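Long-range contact in probable ribosomal RNA small subunit methyltransferase (Thermus thermophilus, PDB 3DMH), which methylates the N2 of a guanine in 16S ribosomal RNA, with S-adenosylmethionine as the methyl donor: residues V34-F45 with R130-D140. Sequence-based numbering, arbitrary orientation.
Sequences VHDLLQKTVEPF and RMGGRLYLAGD
Tyr136 rises from strand 133-140 to the chain following helix 33-41, and its hydroxyl accepts a hydrogen bond from the backbone N of Glu43 (N to OH 3.1 Å). Val42 lies over one face of the phenol ring, with CG1 4.0 Å from the ring centroid in a CH-pi contact displaced toward the rim; Thr41 CG2 comes in obliquely near CE1. With CG of Tyr136 set anti to its carbonyl carbon (chi1 -83°), the ring stands up toward residues 41-43. A leucine in its place would probably leave the amide of Glu43 without this acceptor and Val42 without an aromatic face to rest on. Farther along the strand small aliphatic groups carry the packing: the methyl of Ala138 presses against Leu38, tightly at CG (CB to CG 3.4 Å), and also meets Val34 CG1 (CB to CG1 3.7 Å). Val34 CG2 lies against the backbone C and O of Gly139. At the other end, Arg134 runs extended across the Phe45 ring, its CD 3.6 Å above the ring centre and its guanidinium nearly parallel to the ring (11° between the planes), with NE 3.4 Å from Phe45 CE1. NH2 of Arg130 approaches Phe45 CE2 obliquely, while its NE is held in a salt bridge by Asp103. Helix and strand run roughly antiparallel (146°), their axes 7.6 Å apart, in the first of two sheets with the 3-2-1-4-5-7-6 strand order of Rossmann-like methyltransferases, away from the cofactor and guanosine sites; the helix packs on one face of the sheet, with Leu38 touching Val106 of strand 102-108 and Leu37 reaching Val170 of strand 168-174.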
loop_
_atom_site.group_PDB
_atom_site.type_symbol
_atom_site.label_atom_id
_atom_site.label_comp_id
_atom_site.label_asym_id
_atom_site.label_seq_id
_atom_site.Cartn_x
_atom_site.Cartn_y
_atom_site.Cartn_z
ATOM N N VAL A 34 6.798 16.598 -0.190
ATOM C CA VAL A 34 5.988 16.767 -1.409
ATOM C C VAL A 34 4.587 17.239 -1.024
ATOM O O VAL A 34 4.087 18.241 -1.541
ATOM C CB VAL A 34 5.949 15.476 -2.272
ATOM C CG1 VAL A 34 4.974 15.616 -3.437
ATOM C CG2 VAL A 34 7.345 15.115 -2.768
ATOM N N HIS A 35 3.941 16.522 -0.103
ATOM C CA HIS A 35 2.627 16.960 0.359
ATOM C C HIS A 35 2.687 18.343 1.041
ATOM O O HIS A 35 1.773 19.155 0.890
ATOM C CB HIS A 35 1.969 15.916 1.285
ATOM C CG HIS A 35 1.717 14.578 0.644
ATOM N ND1 HIS A 35 0.465 14.182 0.220
ATOM C CD2 HIS A 35 2.543 13.534 0.387
ATOM C CE1 HIS A 35 0.534 12.963 -0.282
ATOM N NE2 HIS A 35 1.780 12.541 -0.187
ATOM N N ASP A 36 3.772 18.626 1.774
ATOM C CA ASP A 36 3.928 19.927 2.443
ATOM C C ASP A 36 4.010 21.073 1.437
ATOM O O ASP A 36 3.444 22.133 1.651
ATOM C CB ASP A 36 5.171 19.962 3.348
ATOM C CG ASP A 36 4.969 19.201 4.645
ATOM O OD1 ASP A 36 3.812 18.815 4.923
ATOM O OD2 ASP A 36 5.960 18.972 5.370
ATOM N N LEU A 37 4.704 20.836 0.335
ATOM C CA LEU A 37 4.849 21.887 -0.674
ATOM C C LEU A 37 3.504 22.110 -1.369
ATOM O O LEU A 37 3.130 23.251 -1.651
ATOM C CB LEU A 37 5.948 21.554 -1.672
ATOM C CG LEU A 37 6.475 22.739 -2.499
ATOM C CD1 LEU A 37 7.094 23.805 -1.593
ATOM C CD2 LEU A 37 7.490 22.222 -3.486
ATOM N N LEU A 38 2.769 21.029 -1.636
ATOM C CA LEU A 38 1.397 21.192 -2.134
ATOM C C LEU A 38 0.528 22.051 -1.226
ATOM O O LEU A 38 -0.194 22.933 -1.699
ATOM C CB LEU A 38 0.712 19.833 -2.278
ATOM C CG LEU A 38 0.869 19.082 -3.580
ATOM C CD1 LEU A 38 0.201 17.729 -3.404
ATOM C CD2 LEU A 38 0.230 19.864 -4.760
ATOM N N GLN A 39 0.555 21.772 0.077
ATOM C CA GLN A 39 -0.335 22.462 1.000
ATOM C C GLN A 39 -0.039 23.970 0.995
ATOM O O GLN A 39 -0.947 24.788 1.157
ATOM C CB GLN A 39 -0.230 21.863 2.414
ATOM C CG GLN A 39 -1.227 22.430 3.431
ATOM C CD GLN A 39 -0.793 23.764 4.068
ATOM O OE1 GLN A 39 -1.629 24.518 4.570
ATOM N NE2 GLN A 39 0.505 24.058 4.036
ATOM N N LYS A 40 1.231 24.327 0.802
ATOM C CA LYS A 40 1.627 25.741 0.693
ATOM C C LYS A 40 1.253 26.404 -0.626
ATOM O O LYS A 40 1.344 27.626 -0.739
ATOM C CB LYS A 40 3.137 25.903 0.919
ATOM C CG LYS A 40 3.559 25.572 2.318
ATOM C CD LYS A 40 5.051 25.651 2.459
ATOM C CE LYS A 40 5.453 25.487 3.911
ATOM N NZ LYS A 40 6.845 25.984 4.119
ATOM N N THR A 41 0.827 25.608 -1.607
ATOM C CA THR A 41 0.705 26.069 -3.002
ATOM C C THR A 41 -0.727 26.056 -3.537
ATOM O O THR A 41 -1.136 26.984 -4.260
ATOM C CB THR A 41 1.621 25.244 -3.943
ATOM O OG1 THR A 41 2.965 25.272 -3.446
ATOM C CG2 THR A 41 1.616 25.795 -5.375
ATOM N N VAL A 42 -1.482 25.007 -3.211
ATOM C CA VAL A 42 -2.783 24.821 -3.871
ATOM C C VAL A 42 -3.777 25.952 -3.570
ATOM O O VAL A 42 -3.922 26.386 -2.419
ATOM C CB VAL A 42 -3.424 23.474 -3.528
ATOM C CG1 VAL A 42 -2.548 22.343 -4.014
ATOM C CG2 VAL A 42 -3.629 23.366 -2.037
ATOM N N GLU A 43 -4.449 26.408 -4.628
ATOM C CA GLU A 43 -5.473 27.449 -4.557
ATOM C C GLU A 43 -6.730 26.940 -5.256
ATOM O O GLU A 43 -6.629 26.182 -6.222
ATOM C CB GLU A 43 -5.006 28.707 -5.306
ATOM C CG GLU A 43 -3.603 29.182 -4.960
ATOM C CD GLU A 43 -3.594 30.237 -3.889
ATOM O OE1 GLU A 43 -4.656 30.865 -3.668
ATOM O OE2 GLU A 43 -2.524 30.452 -3.275
ATOM N N PRO A 44 -7.919 27.344 -4.774
ATOM C CA PRO A 44 -9.149 26.941 -5.456
ATOM C C PRO A 44 -9.205 27.352 -6.928
ATOM O O PRO A 44 -8.714 28.431 -7.319
ATOM C CB PRO A 44 -10.250 27.654 -4.664
ATOM C CG PRO A 44 -9.672 27.855 -3.325
ATOM C CD PRO A 44 -8.201 28.131 -3.555
ATOM N N PHE A 45 -9.813 26.481 -7.725
ATOM C CA PHE A 45 -10.105 26.768 -9.121
ATOM C C PHE A 45 -11.380 26.024 -9.477
ATOM O O PHE A 45 -11.418 24.807 -9.403
ATOM C CB PHE A 45 -8.960 26.297 -10.024
ATOM C CG PHE A 45 -9.221 26.521 -11.482
ATOM C CD1 PHE A 45 -9.042 27.781 -12.035
ATOM C CD2 PHE A 45 -9.677 25.488 -12.302
ATOM C CE1 PHE A 45 -9.288 28.013 -13.379
ATOM C CE2 PHE A 45 -9.930 25.716 -13.649
ATOM C CZ PHE A 45 -9.727 26.969 -14.188
ATOM N N ARG A 130 -12.530 18.261 -16.695
ATOM C CA ARG A 130 -13.240 18.871 -17.820
ATOM C C ARG A 130 -12.226 19.581 -18.703
ATOM O O ARG A 130 -11.118 19.881 -18.275
ATOM C CB ARG A 130 -14.271 19.891 -17.322
ATOM C CG ARG A 130 -13.648 21.134 -16.678
ATOM C CD ARG A 130 -14.636 22.262 -16.520
ATOM N NE ARG A 130 -14.104 23.384 -15.735
ATOM C CZ ARG A 130 -13.359 24.378 -16.225
ATOM N NH1 ARG A 130 -13.018 24.404 -17.511
ATOM N NH2 ARG A 130 -12.958 25.360 -15.424
ATOM N N MET A 131 -12.606 19.891 -19.936
ATOM C CA MET A 131 -11.748 20.728 -20.753
ATOM C C MET A 131 -11.539 22.070 -20.056
ATOM O O MET A 131 -12.500 22.668 -19.566
ATOM C CB MET A 131 -12.393 20.945 -22.121
ATOM C CG MET A 131 -11.466 21.546 -23.188
ATOM S SD MET A 131 -9.965 20.586 -23.511
ATOM C CE MET A 131 -10.608 18.982 -23.949
ATOM N N GLY A 132 -10.290 22.530 -20.003
ATOM C CA GLY A 132 -9.964 23.794 -19.328
ATOM C C GLY A 132 -9.710 23.656 -17.830
ATOM O O GLY A 132 -9.364 24.628 -17.161
ATOM N N GLY A 133 -9.900 22.447 -17.306
ATOM C CA GLY A 133 -9.589 22.123 -15.902
ATOM C C GLY A 133 -8.101 22.196 -15.645
ATOM O O GLY A 133 -7.318 22.239 -16.577
ATOM N N ARG A 134 -7.701 22.180 -14.371
ATOM C CA ARG A 134 -6.281 22.315 -14.029
ATOM C C ARG A 134 -5.781 21.202 -13.103
ATOM O O ARG A 134 -6.551 20.613 -12.351
ATOM C CB ARG A 134 -6.013 23.673 -13.380
ATOM C CG ARG A 134 -6.229 24.830 -14.358
ATOM C CD ARG A 134 -6.045 26.160 -13.672
ATOM N NE ARG A 134 -6.264 27.249 -14.612
ATOM C CZ ARG A 134 -6.110 28.536 -14.316
ATOM N NH1 ARG A 134 -5.744 28.903 -13.093
ATOM N NH2 ARG A 134 -6.330 29.457 -15.243
ATOM N N LEU A 135 -4.482 20.934 -13.177
ATOM C CA LEU A 135 -3.854 19.878 -12.384
ATOM C C LEU A 135 -2.677 20.455 -11.612
ATOM O O LEU A 135 -1.767 21.050 -12.198
ATOM C CB LEU A 135 -3.365 18.742 -13.292
ATOM C CG LEU A 135 -2.423 17.698 -12.680
ATOM C CD1 LEU A 135 -3.093 16.882 -11.560
ATOM C CD2 LEU A 135 -1.871 16.743 -13.752
ATOM N N TYR A 136 -2.698 20.279 -10.293
ATOM C CA TYR A 136 -1.520 20.536 -9.469
ATOM C C TYR A 136 -0.771 19.230 -9.365
ATOM O O TYR A 136 -1.337 18.230 -8.919
ATOM C CB TYR A 136 -1.909 20.963 -8.047
ATOM C CG TYR A 136 -2.239 22.417 -7.910
ATOM C CD1 TYR A 136 -1.232 23.390 -7.874
ATOM C CD2 TYR A 136 -3.557 22.834 -7.808
ATOM C CE1 TYR A 136 -1.541 24.743 -7.746
ATOM C CE2 TYR A 136 -3.884 24.183 -7.685
ATOM C CZ TYR A 136 -2.880 25.131 -7.654
ATOM O OH TYR A 136 -3.222 26.461 -7.517
ATOM N N LEU A 137 0.477 19.241 -9.823
ATOM C CA LEU A 137 1.306 18.042 -9.850
ATOM C C LEU A 137 2.525 18.281 -8.975
ATOM O O LEU A 137 3.296 19.203 -9.221
ATOM C CB LEU A 137 1.739 17.737 -11.296
ATOM C CG LEU A 137 2.457 16.405 -11.497
ATOM C CD1 LEU A 137 1.487 15.237 -11.387
ATOM C CD2 LEU A 137 3.170 16.430 -12.847
ATOM N N ALA A 138 2.718 17.458 -7.945
ATOM C CA ALA A 138 3.845 17.695 -7.052
ATOM C C ALA A 138 4.758 16.485 -6.972
ATOM O O ALA A 138 4.321 15.342 -7.092
ATOM C CB ALA A 138 3.360 18.063 -5.640
ATOM N N GLY A 139 6.047 16.727 -6.767
ATOM C CA GLY A 139 6.957 15.598 -6.616
ATOM C C GLY A 139 8.376 16.018 -6.308
ATOM O O GLY A 139 8.611 17.099 -5.759
ATOM N N ASP A 140 9.304 15.150 -6.693
ATOM C CA ASP A 140 10.694 15.197 -6.251
ATOM C C ASP A 140 11.580 14.998 -7.478
ATOM O O ASP A 140 11.439 14.013 -8.200
ATOM C CB ASP A 140 10.880 14.050 -5.240
ATOM C CG ASP A 140 12.254 14.031 -4.572
ATOM O OD1 ASP A 140 13.207 14.682 -5.043
ATOM O OD2 ASP A 140 12.363 13.308 -3.558
#